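Local coordinates for uncharacterized protein PF1083 (Pyrococcus furiosus, PDB 3NRN), which binds adenosine monophosphate and is probably an oxidoreductase of the flavin-containing amine oxidase family, its exact reaction being unknown, at residues Thr164-Glu167 with Leu168-Ile172; Glu127-Ala130 with Asp131-Ile134; Leu307-Glu310 with Gly311-Leu314; Lys332-Glu335 with Glu336-Glu339. All blocks are in the same frame, centred on the assembly; numbering follows the deposited sequence.

In the fold
All four contacts are local, each within one continuous stretch, and all lie away from the pocket that holds adenosine monophosphate. Interactions 1 and 2 touch, with centres about 9 Å apart. Ala165 N lies 2.9 Å from Ile128 O, probably a hydrogen bond, and Ala165 CB meets Trp133 CG at 3.4 Å. They join the starts of helices 165-178 and 130-137. Interactions 3 and 4 follow each other on strand 312-320 and helix 326-340; their centres are about 20 Å apart and their nearest atoms about 9 Å. Interactions 1 and 3 lie on opposite sides of the chain's centre, about 37 Å between centres.

Interaction 1 (Thr164-Glu167 with Leu168-Ile172); sequences TALE and LAKEI
Glu167 and Glu171 send their carboxylates together on one side of helix 165-178, one turn apart. Their planes are turned 57° against each other. Glu167 OE2 and Glu171 OE2 come within 2.5 Å; a gap so short suggests that a proton is shared between the two acids. Glu167 reaches this place with CG anti to the backbone N (chi1 179°) and a bend at chi2 of 51°. Its OE2 also accepts a hydrogen bond from Gly385 N. Asp156 lies close to the other oxygen of Glu171, a further acid that would be expected to favour protonation in this group.

Lys170 is stretched out beyond CG and slants across Leu166. Lys170 CE meets Leu166 CD1 at 3.8 Å, so the aliphatic part of the lysine packs on the leucine. Lys170 CG also sits 3.3 Å from Leu166 O. With an alanine here the methylene chain is gone, and the Leu166 branch would probably lose part of its packing.

The backbone makes regular helical bonds, such as Lys170 N to Leu166 O at 2.9 Å. Thr164 is the N-cap: Thr164 OG1 accepts from Glu167 N at 3.0 Å. Leu168 packs on Trp133 and Ile134 of helix 130-137. Leu168 and Glu171 also touch Phe151 of helix 142-156, while Ile172 meets helix 115-119.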
ATOM      1  N   THR A 164      -9.127  15.201  -3.220  1.00 34.49           N
ATOM      2  CA  THR A 164     -10.159  16.126  -2.759  1.00 23.95           C
ATOM      3  C   THR A 164      -9.672  16.638  -1.406  1.00 30.79           C
ATOM      4  O   THR A 164      -8.793  16.032  -0.797  1.00 35.15           O
ATOM      5  CB  THR A 164     -11.520  15.423  -2.567  1.00 31.33           C
ATOM      6  OG1 THR A 164     -11.406  14.429  -1.542  1.00 33.93           O
ATOM      7  CG2 THR A 164     -11.973  14.756  -3.871  1.00 24.59           C
ATOM      8  N   ALA A 165     -10.224  17.748  -0.935  1.00 33.01           N
ATOM      9  CA  ALA A 165      -9.798  18.293   0.347  1.00 32.04           C
ATOM     10  C   ALA A 165     -10.115  17.278   1.438  1.00 23.21           C
ATOM     11  O   ALA A 165      -9.361  17.115   2.385  1.00 25.98           O
ATOM     12  CB  ALA A 165     -10.515  19.614   0.626  1.00 26.17           C
ATOM     13  N   LEU A 166     -11.244  16.598   1.280  1.00 28.77           N
ATOM     14  CA  LEU A 166     -11.695  15.599   2.235  1.00 33.92           C
ATOM     15  C   LEU A 166     -10.743  14.411   2.309  1.00 30.60           C
ATOM     16  O   LEU A 166     -10.412  13.947   3.397  1.00 32.97           O
ATOM     17  CB  LEU A 166     -13.098  15.117   1.856  1.00 31.87           C
ATOM     18  CG  LEU A 166     -13.768  14.142   2.828  1.00 35.02           C
ATOM     19  CD1 LEU A 166     -13.820  14.747   4.225  1.00 36.22           C
ATOM     20  CD2 LEU A 166     -15.159  13.823   2.333  1.00 34.14           C
ATOM     21  N   GLU A 167     -10.304  13.918   1.155  1.00 27.76           N
ATOM     22  CA  GLU A 167      -9.389  12.784   1.132  1.00 25.17           C
ATOM     23  C   GLU A 167      -8.082  13.142   1.819  1.00 29.16           C
ATOM     24  O   GLU A 167      -7.579  12.371   2.635  1.00 26.49           O
ATOM     25  CB  GLU A 167      -9.121  12.333  -0.304  1.00 27.09           C
ATOM     26  CG  GLU A 167      -8.159  11.156  -0.434  1.00 29.25           C
ATOM     27  CD  GLU A 167      -8.524   9.979   0.457  1.00 34.93           C
ATOM     28  OE1 GLU A 167      -9.727   9.714   0.639  1.00 38.32           O
ATOM     29  OE2 GLU A 167      -7.603   9.305   0.966  1.00 35.31           O
ATOM     30  N   LEU A 168      -7.534  14.313   1.499  1.00 26.27           N
ATOM     31  CA  LEU A 168      -6.283  14.739   2.125  1.00 27.96           C
ATOM     32  C   LEU A 168      -6.475  14.907   3.624  1.00 28.49           C
ATOM     33  O   LEU A 168      -5.606  14.544   4.419  1.00 25.95           O
ATOM     34  CB  LEU A 168      -5.789  16.070   1.541  1.00 28.48           C
ATOM     35  CG  LEU A 168      -4.533  16.609   2.238  1.00 25.08           C
ATOM     36  CD1 LEU A 168      -3.383  15.649   1.997  1.00 27.13           C
ATOM     37  CD2 LEU A 168      -4.182  17.995   1.720  1.00 25.33           C
ATOM     38  N   ALA A 169      -7.617  15.474   4.003  1.00 31.87           N
ATOM     39  CA  ALA A 169      -7.925  15.689   5.411  1.00 30.89           C
ATOM     40  C   ALA A 169      -7.958  14.349   6.139  1.00 25.60           C
ATOM     41  O   ALA A 169      -7.434  14.222   7.241  1.00 26.37           O
ATOM     42  CB  ALA A 169      -9.271  16.399   5.554  1.00 29.33           C
ATOM     43  N   LYS A 170      -8.576  13.350   5.520  1.00 27.45           N
ATOM     44  CA  LYS A 170      -8.663  12.031   6.140  1.00 24.24           C
ATOM     45  C   LYS A 170      -7.298  11.363   6.257  1.00 27.37           C
ATOM     46  O   LYS A 170      -7.019  10.665   7.235  1.00 27.41           O
ATOM     47  CB  LYS A 170      -9.647  11.153   5.365  1.00 28.09           C
ATOM     48  CG  LYS A 170     -11.097  11.587   5.566  1.00 24.43           C
ATOM     49  CD  LYS A 170     -12.043  10.765   4.729  1.00 33.73           C
ATOM     50  CE  LYS A 170     -13.487  11.081   5.064  1.00 36.15           C
ATOM     51  NZ  LYS A 170     -14.432  10.269   4.240  1.00 36.92           N
ATOM     52  N   GLU A 171      -6.439  11.578   5.267  1.00 28.94           N
ATOM     53  CA  GLU A 171      -5.095  11.013   5.318  1.00 26.05           C
ATOM     54  C   GLU A 171      -4.296  11.771   6.382  1.00 30.25           C
ATOM     55  O   GLU A 171      -3.406  11.214   7.030  1.00 24.95           O
ATOM     56  CB  GLU A 171      -4.431  11.116   3.941  1.00 33.90           C
ATOM     57  CG  GLU A 171      -4.974  10.083   2.960  1.00 25.26           C
ATOM     58  CD  GLU A 171      -4.459  10.262   1.550  1.00 32.87           C
ATOM     59  OE1 GLU A 171      -3.302  10.694   1.377  1.00 21.64           O
ATOM     60  OE2 GLU A 171      -5.214   9.949   0.607  1.00 38.86           O
ATOM     61  N   ILE A 172      -4.627  13.045   6.569  1.00 22.65           N
ATOM     62  CA  ILE A 172      -3.958  13.843   7.584  1.00 27.18           C
ATOM     63  C   ILE A 172      -4.417  13.315   8.945  1.00 22.88           C
ATOM     64  O   ILE A 172      -3.626  13.197   9.867  1.00 29.69           O
ATOM     65  CB  ILE A 172      -4.309  15.349   7.462  1.00 27.89           C
ATOM     66  CG1 ILE A 172      -3.620  15.942   6.226  1.00 29.98           C
ATOM     67  CG2 ILE A 172      -3.859  16.086   8.722  1.00 30.36           C
ATOM     68  CD1 ILE A 172      -4.034  17.371   5.899  1.00 24.38           C
TER

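Interaction 2 (Glu127-Ala130 with Asp131-Ile134); sequences EIPA and DEWI
Ile128 CD1 packs on Trp133 CB at 3.6 Å, the two side chains crossing at about a right angle. CG1 of Ile128 stands between its backbone N and carbonyl carbon (chi1 61°), and the extended chi2 carries CD1 on to the tryptophan. Glu132 meets Ile128 as well. Glu132 OE1 comes to 3.3 Å from Ile128 CB, and the glutamate chain runs alongside the ring of Pro129.

Ala130 O lies at the edge of the Trp133 ring, in its plane, 3.0 Å from Trp133 CD1. Ala130 O also accepts a hydrogen bond from Ile134 N at 3.0 Å. Pro129 is the N-cap of helix 130-137, and its carbonyl O takes the first helical bonds. Pro129 O accepts from Trp133 N at 3.1 Å and, weakly, from Glu132 N. Asp131 OD1 turns back to Pro129 CB at 3.1 Å.

Further out, Ala130 is tied to Leu163 by a backbone hydrogen bond and packs on Leu160. The Trp133 side chain touches Leu114 and Pro124 in loops. Ile134 faces helix 142-156 through Leu144, Leu145 and Leu148.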
ATOM      1  N   GLU A 127     -15.921  20.747  -1.134  1.00 62.42           N
ATOM      2  CA  GLU A 127     -15.722  19.734  -2.162  1.00 62.16           C
ATOM      3  C   GLU A 127     -14.880  20.375  -3.257  1.00 55.83           C
ATOM      4  O   GLU A 127     -15.346  20.611  -4.371  1.00 57.85           O
ATOM      5  CB  GLU A 127     -17.057  19.235  -2.736  1.00 63.90           C
ATOM      6  CG  GLU A 127     -17.996  20.313  -3.252  1.00 76.52           C
ATOM      7  CD  GLU A 127     -18.976  20.790  -2.197  1.00 85.04           C
ATOM      8  OE1 GLU A 127     -18.533  21.378  -1.185  1.00 85.52           O
ATOM      9  OE2 GLU A 127     -20.194  20.572  -2.382  1.00 88.53           O
ATOM     10  N   ILE A 128     -13.631  20.665  -2.912  1.00 49.70           N
ATOM     11  CA  ILE A 128     -12.693  21.291  -3.832  1.00 43.53           C
ATOM     12  C   ILE A 128     -11.361  20.541  -3.804  1.00 47.92           C
ATOM     13  O   ILE A 128     -11.094  19.767  -2.884  1.00 48.52           O
ATOM     14  CB  ILE A 128     -12.448  22.753  -3.429  1.00 46.23           C
ATOM     15  CG1 ILE A 128     -11.834  22.803  -2.028  1.00 38.43           C
ATOM     16  CG2 ILE A 128     -13.759  23.530  -3.461  1.00 43.04           C
ATOM     17  CD1 ILE A 128     -11.616  24.202  -1.499  1.00 54.45           C
ATOM     18  N   PRO A 129     -10.504  20.763  -4.816  1.00 48.33           N
ATOM     19  CA  PRO A 129      -9.204  20.088  -4.864  1.00 39.90           C
ATOM     20  C   PRO A 129      -8.423  20.354  -3.589  1.00 40.58           C
ATOM     21  O   PRO A 129      -8.602  21.391  -2.956  1.00 34.72           O
ATOM     22  CB  PRO A 129      -8.536  20.713  -6.085  1.00 42.56           C
ATOM     23  CG  PRO A 129      -9.693  21.026  -6.974  1.00 47.99           C
ATOM     24  CD  PRO A 129     -10.689  21.616  -6.002  1.00 46.78           C
ATOM     25  N   ALA A 130      -7.548  19.422  -3.227  1.00 38.32           N
ATOM     26  CA  ALA A 130      -6.740  19.557  -2.023  1.00 34.28           C
ATOM     27  C   ALA A 130      -5.794  20.762  -2.079  1.00 35.24           C
ATOM     28  O   ALA A 130      -5.602  21.449  -1.079  1.00 34.52           O
ATOM     29  CB  ALA A 130      -5.946  18.271  -1.783  1.00 27.17           C
ATOM     30  N   ASP A 131      -5.207  21.019  -3.243  1.00 32.81           N
ATOM     31  CA  ASP A 131      -4.285  22.145  -3.385  1.00 37.80           C
ATOM     32  C   ASP A 131      -5.023  23.469  -3.222  1.00 37.74           C
ATOM     33  O   ASP A 131      -4.466  24.454  -2.743  1.00 39.21           O
ATOM     34  CB  ASP A 131      -3.593  22.100  -4.754  1.00 39.86           C
ATOM     35  CG  ASP A 131      -4.550  22.354  -5.906  1.00 47.19           C
ATOM     36  OD1 ASP A 131      -5.604  21.691  -5.969  1.00 46.18           O
ATOM     37  OD2 ASP A 131      -4.244  23.217  -6.754  1.00 55.65           O
ATOM     38  N   GLU A 132      -6.290  23.478  -3.613  1.00 45.76           N
ATOM     39  CA  GLU A 132      -7.110  24.674  -3.520  1.00 42.05           C
ATOM     40  C   GLU A 132      -7.447  24.975  -2.069  1.00 45.37           C
ATOM     41  O   GLU A 132      -7.348  26.122  -1.624  1.00 42.09           O
ATOM     42  CB  GLU A 132      -8.395  24.475  -4.316  1.00 45.53           C
ATOM     43  CG  GLU A 132      -9.077  25.761  -4.726  1.00 56.76           C
ATOM     44  CD  GLU A 132     -10.159  25.527  -5.761  1.00 61.19           C
ATOM     45  OE1 GLU A 132     -11.291  25.163  -5.378  1.00 54.70           O
ATOM     46  OE2 GLU A 132      -9.865  25.696  -6.965  1.00 64.47           O
ATOM     47  N   TRP A 133      -7.832  23.939  -1.329  1.00 39.51           N
ATOM     48  CA  TRP A 133      -8.198  24.113   0.068  1.00 37.65           C
ATOM     49  C   TRP A 133      -6.998  24.465   0.945  1.00 40.80           C
ATOM     50  O   TRP A 133      -7.142  25.187   1.931  1.00 38.88           O
ATOM     51  CB  TRP A 133      -8.954  22.868   0.569  1.00 45.03           C
ATOM     52  CG  TRP A 133      -8.283  22.014   1.599  1.00 47.70           C
ATOM     53  CD1 TRP A 133      -7.156  21.258   1.442  1.00 58.44           C
ATOM     54  CD2 TRP A 133      -8.742  21.775   2.934  1.00 50.03           C
ATOM     55  NE1 TRP A 133      -6.889  20.557   2.596  1.00 48.63           N
ATOM     56  CE2 TRP A 133      -7.846  20.856   3.527  1.00 47.51           C
ATOM     57  CE3 TRP A 133      -9.826  22.244   3.685  1.00 41.91           C
ATOM     58  CZ2 TRP A 133      -7.998  20.402   4.839  1.00 50.19           C
ATOM     59  CZ3 TRP A 133      -9.978  21.792   4.988  1.00 58.83           C
ATOM     60  CH2 TRP A 133      -9.069  20.877   5.551  1.00 49.11           C
ATOM     61  N   ILE A 134      -5.812  23.984   0.580  1.00 37.04           N
ATOM     62  CA  ILE A 134      -4.615  24.305   1.349  1.00 36.95           C
ATOM     63  C   ILE A 134      -4.288  25.794   1.162  1.00 39.18           C
ATOM     64  O   ILE A 134      -3.963  26.491   2.120  1.00 42.65           O
ATOM     65  CB  ILE A 134      -3.402  23.437   0.903  1.00 32.62           C
ATOM     66  CG1 ILE A 134      -3.621  21.978   1.323  1.00 36.12           C
ATOM     67  CG2 ILE A 134      -2.105  23.971   1.520  1.00 36.61           C
ATOM     68  CD1 ILE A 134      -3.774  21.773   2.824  1.00 25.24           C
TER

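Interaction 3 (Leu307-Glu310 with Gly311-Leu314); sequences LARE and GYTL
Arg309 O accepts a hydrogen bond from Tyr312 N at 2.8 Å. The N-H...O angle is 131°, so the bond is bent. It closes a type II beta turn from Arg309 to Tyr312. Gly311 takes the third position with a positive phi of 67°. That suits a glycine, since a side chain there would run into Glu310 O.

The side chains of Arg309 and Tyr312 leave the turn side by side and point the same way. Arg309 NH1 comes to 3.1 Å from Tyr312 CE2, and Arg309 CD lies 3.7 Å from Tyr312 CD2. The guanidinium and ring planes stand 81° apart, so the two groups do not lie flat on each other. CG of Arg309 is anti to its backbone N, and a bend at chi3 turns the guanidinium to the tyrosine. Both polar ends are also held outside the turn. Arg309 NE donates to Lys45 O, and Tyr312 OH is hydrogen-bonded to Glu345.

Behind the turn Ala308 CB faces the strand that leaves the turn. Ala308 CB meets Tyr312 O at 3.3 Å and Leu314 CB at 4.0 Å. Leu314 CD2 reaches back to Leu307 O at 3.7 Å. Phe47 of strand 47-50 touches Ala308, Arg309 and Tyr312. Strand 269-277 pairs with the new strand through Thr313 and Val276.

This is a type II turn that delivers a loop into strand 312-320, an inner strand of the mixed sheet.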
ATOM      1  N   LEU A 307      19.175  -7.012   4.300  1.00 37.38           N
ATOM      2  CA  LEU A 307      18.415  -6.614   3.121  1.00 41.22           C
ATOM      3  C   LEU A 307      19.332  -6.043   2.054  1.00 38.51           C
ATOM      4  O   LEU A 307      19.021  -6.100   0.868  1.00 42.81           O
ATOM      5  CB  LEU A 307      17.354  -5.581   3.506  1.00 41.39           C
ATOM      6  CG  LEU A 307      15.942  -6.103   3.796  1.00 43.60           C
ATOM      7  CD1 LEU A 307      15.979  -7.421   4.536  1.00 33.16           C
ATOM      8  CD2 LEU A 307      15.192  -5.054   4.587  1.00 34.75           C
ATOM      9  N   ALA A 308      20.462  -5.487   2.484  1.00 41.01           N
ATOM     10  CA  ALA A 308      21.439  -4.915   1.562  1.00 45.35           C
ATOM     11  C   ALA A 308      22.613  -5.872   1.374  1.00 42.22           C
ATOM     12  O   ALA A 308      22.768  -6.830   2.125  1.00 45.54           O
ATOM     13  CB  ALA A 308      21.945  -3.574   2.094  1.00 38.99           C
ATOM     14  N   ARG A 309      23.431  -5.607   0.362  1.00 52.24           N
ATOM     15  CA  ARG A 309      24.603  -6.432   0.089  1.00 53.85           C
ATOM     16  C   ARG A 309      25.729  -5.930   0.986  1.00 56.63           C
ATOM     17  O   ARG A 309      25.758  -4.753   1.354  1.00 57.35           O
ATOM     18  CB  ARG A 309      25.018  -6.299  -1.377  1.00 53.54           C
ATOM     19  CG  ARG A 309      26.170  -7.205  -1.796  1.00 56.03           C
ATOM     20  CD  ARG A 309      26.864  -6.660  -3.040  1.00 52.73           C
ATOM     21  NE  ARG A 309      25.937  -6.470  -4.153  1.00 54.25           N
ATOM     22  CZ  ARG A 309      26.172  -5.678  -5.195  1.00 42.05           C
ATOM     23  NH1 ARG A 309      27.308  -4.995  -5.275  1.00 44.63           N
ATOM     24  NH2 ARG A 309      25.265  -5.559  -6.155  1.00 36.41           N
ATOM     25  N   GLU A 310      26.654  -6.820   1.332  1.00 60.66           N
ATOM     26  CA  GLU A 310      27.787  -6.466   2.186  1.00 58.49           C
ATOM     27  C   GLU A 310      28.472  -5.182   1.722  1.00 54.32           C
ATOM     28  O   GLU A 310      28.697  -4.984   0.530  1.00 54.54           O
ATOM     29  CB  GLU A 310      28.802  -7.613   2.202  1.00 67.55           C
ATOM     30  CG  GLU A 310      30.131  -7.291   2.889  1.00 69.12           C
ATOM     31  CD  GLU A 310      29.986  -7.006   4.374  1.00 72.68           C
ATOM     32  OE1 GLU A 310      29.425  -7.861   5.092  1.00 77.45           O
ATOM     33  OE2 GLU A 310      30.441  -5.934   4.827  1.00 67.13           O
ATOM     34  N   GLY A 311      28.799  -4.313   2.675  1.00 55.23           N
ATOM     35  CA  GLY A 311      29.465  -3.061   2.355  1.00 54.75           C
ATOM     36  C   GLY A 311      28.599  -2.095   1.572  1.00 60.47           C
ATOM     37  O   GLY A 311      29.090  -1.105   1.016  1.00 54.58           O
ATOM     38  N   TYR A 312      27.302  -2.379   1.528  1.00 57.29           N
ATOM     39  CA  TYR A 312      26.366  -1.530   0.806  1.00 54.91           C
ATOM     40  C   TYR A 312      25.123  -1.190   1.608  1.00 53.31           C
ATOM     41  O   TYR A 312      24.755  -1.893   2.548  1.00 51.14           O
ATOM     42  CB  TYR A 312      25.934  -2.205  -0.494  1.00 49.46           C
ATOM     43  CG  TYR A 312      26.908  -2.044  -1.632  1.00 51.94           C
ATOM     44  CD1 TYR A 312      27.100  -0.804  -2.235  1.00 48.05           C
ATOM     45  CD2 TYR A 312      27.624  -3.136  -2.121  1.00 53.17           C
ATOM     46  CE1 TYR A 312      27.978  -0.656  -3.300  1.00 51.30           C
ATOM     47  CE2 TYR A 312      28.507  -2.998  -3.185  1.00 51.82           C
ATOM     48  CZ  TYR A 312      28.678  -1.756  -3.771  1.00 56.91           C
ATOM     49  OH  TYR A 312      29.545  -1.617  -4.831  1.00 59.45           O
ATOM     50  N   THR A 313      24.489  -0.090   1.226  1.00 50.54           N
ATOM     51  CA  THR A 313      23.259   0.354   1.851  1.00 47.51           C
ATOM     52  C   THR A 313      22.225   0.327   0.727  1.00 47.69           C
ATOM     53  O   THR A 313      22.550   0.623  -0.425  1.00 42.90           O
ATOM     54  CB  THR A 313      23.380   1.785   2.390  1.00 50.06           C
ATOM     55  OG1 THR A 313      24.476   1.859   3.310  1.00 68.07           O
ATOM     56  CG2 THR A 313      22.103   2.187   3.100  1.00 50.17           C
ATOM     57  N   LEU A 314      20.994  -0.044   1.058  1.00 37.86           N
ATOM     58  CA  LEU A 314      19.936  -0.112   0.064  1.00 34.09           C
ATOM     59  C   LEU A 314      19.020   1.105   0.152  1.00 35.47           C
ATOM     60  O   LEU A 314      18.435   1.381   1.195  1.00 27.51           O
ATOM     61  CB  LEU A 314      19.130  -1.405   0.247  1.00 34.75           C
ATOM     62  CG  LEU A 314      17.877  -1.624  -0.610  1.00 36.25           C
ATOM     63  CD1 LEU A 314      18.184  -1.355  -2.076  1.00 28.21           C
ATOM     64  CD2 LEU A 314      17.373  -3.054  -0.417  1.00 27.07           C
TER

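Interaction 4 (Lys332-Glu335 with Glu336-Glu339); sequences KGWE and ELLE
Trp334 and Leu337 both set CG anti to the carbonyl carbon, with chi1 of -66° and -73°. These torsions bring the indole and the leucine together along helix 326-340, their side chains slanting across each other. Leu337 CD1 meets Trp334 CE3 at 3.9 Å and Trp334 CZ3 at 4.0 Å. The indole also packs edge-to-face with Phe272 and touches Pro346 and Ala349. Leu337 reaches Phe272 too, so this side of the helix lies against strands 269-277 and 345-351.

Glu336 uses the same first torsion, chi1 -58°, and then runs out straight. Glu336 CG passes 3.1 Å from Lys332 O. The carboxylate ends in two hydrogen bonds from the chain, Met293 N to OE2 and Ile294 N to OE1. Met293 N and Ile294 N would probably be left without their acceptors if an alanine stood here.

Lys332 turns to another acid. Lys332 NZ forms a salt bridge with Glu335 OE2 at 2.8 Å, on the syn side of the carboxylate. The Glu336 carboxylate stays farther off, with Glu336 OE2 5.4 Å from Lys332 NZ.

The backbone carries the usual helical bonds. Leu338 N donates to Trp334 O at 2.9 Å, and Glu336 N donates to Lys332 O at 3.1 Å.

Glu335 and Glu336 differ in their partners. Glu335 is paired with a lysine on the outer side of the helix. Buried Glu336 has each oxygen matched by a backbone N-H, and these two donors would probably favour its ionised form. Lys332 is already paired with Glu335, whose charge would probably offset its effect.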
ATOM      1  N   LYS A 332      15.473  10.523 -15.696  1.00 30.77           N
ATOM      2  CA  LYS A 332      15.423  11.687 -14.823  1.00 27.38           C
ATOM      3  C   LYS A 332      15.521  11.211 -13.383  1.00 34.97           C
ATOM      4  O   LYS A 332      16.052  11.917 -12.523  1.00 31.29           O
ATOM      5  CB  LYS A 332      14.114  12.454 -15.027  1.00 38.06           C
ATOM      6  CG  LYS A 332      14.044  13.793 -14.307  1.00 38.36           C
ATOM      7  CD  LYS A 332      15.099  14.755 -14.835  1.00 56.11           C
ATOM      8  CE  LYS A 332      15.007  16.115 -14.158  1.00 59.08           C
ATOM      9  NZ  LYS A 332      16.062  17.052 -14.650  1.00 64.82           N
ATOM     10  N   GLY A 333      15.011  10.005 -13.132  1.00 29.68           N
ATOM     11  CA  GLY A 333      15.043   9.449 -11.794  1.00 25.06           C
ATOM     12  C   GLY A 333      16.458   9.159 -11.337  1.00 32.61           C
ATOM     13  O   GLY A 333      16.852   9.545 -10.238  1.00 30.62           O
ATOM     14  N   TRP A 334      17.228   8.478 -12.176  1.00 27.95           N
ATOM     15  CA  TRP A 334      18.609   8.159 -11.829  1.00 37.94           C
ATOM     16  C   TRP A 334      19.453   9.441 -11.763  1.00 37.90           C
ATOM     17  O   TRP A 334      20.415   9.527 -10.999  1.00 42.06           O
ATOM     18  CB  TRP A 334      19.201   7.185 -12.852  1.00 30.03           C
ATOM     19  CG  TRP A 334      18.571   5.811 -12.855  1.00 33.46           C
ATOM     20  CD1 TRP A 334      18.022   5.171 -13.926  1.00 29.13           C
ATOM     21  CD2 TRP A 334      18.504   4.882 -11.756  1.00 23.89           C
ATOM     22  NE1 TRP A 334      17.625   3.905 -13.573  1.00 30.45           N
ATOM     23  CE2 TRP A 334      17.908   3.700 -12.247  1.00 30.72           C
ATOM     24  CE3 TRP A 334      18.892   4.935 -10.410  1.00 26.29           C
ATOM     25  CZ2 TRP A 334      17.689   2.573 -11.439  1.00 27.96           C
ATOM     26  CZ3 TRP A 334      18.676   3.815  -9.603  1.00 23.30           C
ATOM     27  CH2 TRP A 334      18.079   2.649 -10.125  1.00 23.58           C
ATOM     28  N   GLU A 335      19.086  10.434 -12.566  1.00 38.98           N
ATOM     29  CA  GLU A 335      19.800  11.706 -12.581  1.00 42.78           C
ATOM     30  C   GLU A 335      19.688  12.403 -11.221  1.00 44.89           C
ATOM     31  O   GLU A 335      20.685  12.869 -10.668  1.00 35.34           O
ATOM     32  CB  GLU A 335      19.230  12.626 -13.665  1.00 41.90           C
ATOM     33  CG  GLU A 335      19.787  14.045 -13.618  1.00 51.79           C
ATOM     34  CD  GLU A 335      18.851  15.070 -14.240  1.00 61.24           C
ATOM     35  OE1 GLU A 335      18.673  15.055 -15.477  1.00 66.06           O
ATOM     36  OE2 GLU A 335      18.285  15.888 -13.481  1.00 65.48           O
ATOM     37  N   GLU A 336      18.471  12.481 -10.691  1.00 41.79           N
ATOM     38  CA  GLU A 336      18.247  13.132  -9.402  1.00 33.21           C
ATOM     39  C   GLU A 336      18.938  12.365  -8.282  1.00 36.77           C
ATOM     40  O   GLU A 336      19.457  12.966  -7.340  1.00 36.40           O
ATOM     41  CB  GLU A 336      16.747  13.241  -9.114  1.00 32.79           C
ATOM     42  CG  GLU A 336      15.968  13.998 -10.182  1.00 30.41           C
ATOM     43  CD  GLU A 336      14.480  14.046  -9.908  1.00 28.81           C
ATOM     44  OE1 GLU A 336      13.913  13.006  -9.513  1.00 32.13           O
ATOM     45  OE2 GLU A 336      13.870  15.117 -10.098  1.00 45.36           O
ATOM     46  N   LEU A 337      18.946  11.039  -8.387  1.00 33.06           N
ATOM     47  CA  LEU A 337      19.583  10.204  -7.379  1.00 33.98           C
ATOM     48  C   LEU A 337      21.101  10.336  -7.442  1.00 35.45           C
ATOM     49  O   LEU A 337      21.781  10.233  -6.423  1.00 36.49           O
ATOM     50  CB  LEU A 337      19.164   8.739  -7.557  1.00 33.07           C
ATOM     51  CG  LEU A 337      17.721   8.411  -7.142  1.00 36.64           C
ATOM     52  CD1 LEU A 337      17.400   6.945  -7.431  1.00 30.65           C
ATOM     53  CD2 LEU A 337      17.548   8.702  -5.659  1.00 35.67           C
ATOM     54  N   LEU A 338      21.635  10.566  -8.637  1.00 42.00           N
ATOM     55  CA  LEU A 338      23.077  10.733  -8.790  1.00 44.23           C
ATOM     56  C   LEU A 338      23.484  12.029  -8.086  1.00 44.03           C
ATOM     57  O   LEU A 338      24.508  12.090  -7.404  1.00 48.38           O
ATOM     58  CB  LEU A 338      23.451  10.796 -10.276  1.00 45.15           C
ATOM     59  CG  LEU A 338      24.936  10.854 -10.660  1.00 51.60           C
ATOM     60  CD1 LEU A 338      25.095  10.542 -12.149  1.00 40.43           C
ATOM     61  CD2 LEU A 338      25.509  12.229 -10.335  1.00 54.50           C
ATOM     62  N   GLU A 339      22.663  13.061  -8.247  1.00 40.71           N
ATOM     63  CA  GLU A 339      22.922  14.356  -7.635  1.00 41.33           C
ATOM     64  C   GLU A 339      22.851  14.281  -6.111  1.00 46.11           C
ATOM     65  O   GLU A 339      23.616  14.947  -5.417  1.00 50.51           O
ATOM     66  CB  GLU A 339      21.917  15.385  -8.163  1.00 45.32           C
ATOM     67  CG  GLU A 339      22.025  16.772  -7.542  1.00 59.31           C
ATOM     68  CD  GLU A 339      23.443  17.325  -7.558  1.00 70.09           C
ATOM     69  OE1 GLU A 339      24.135  17.171  -8.589  1.00 72.12           O
ATOM     70  OE2 GLU A 339      23.862  17.921  -6.542  1.00 62.75           O
TER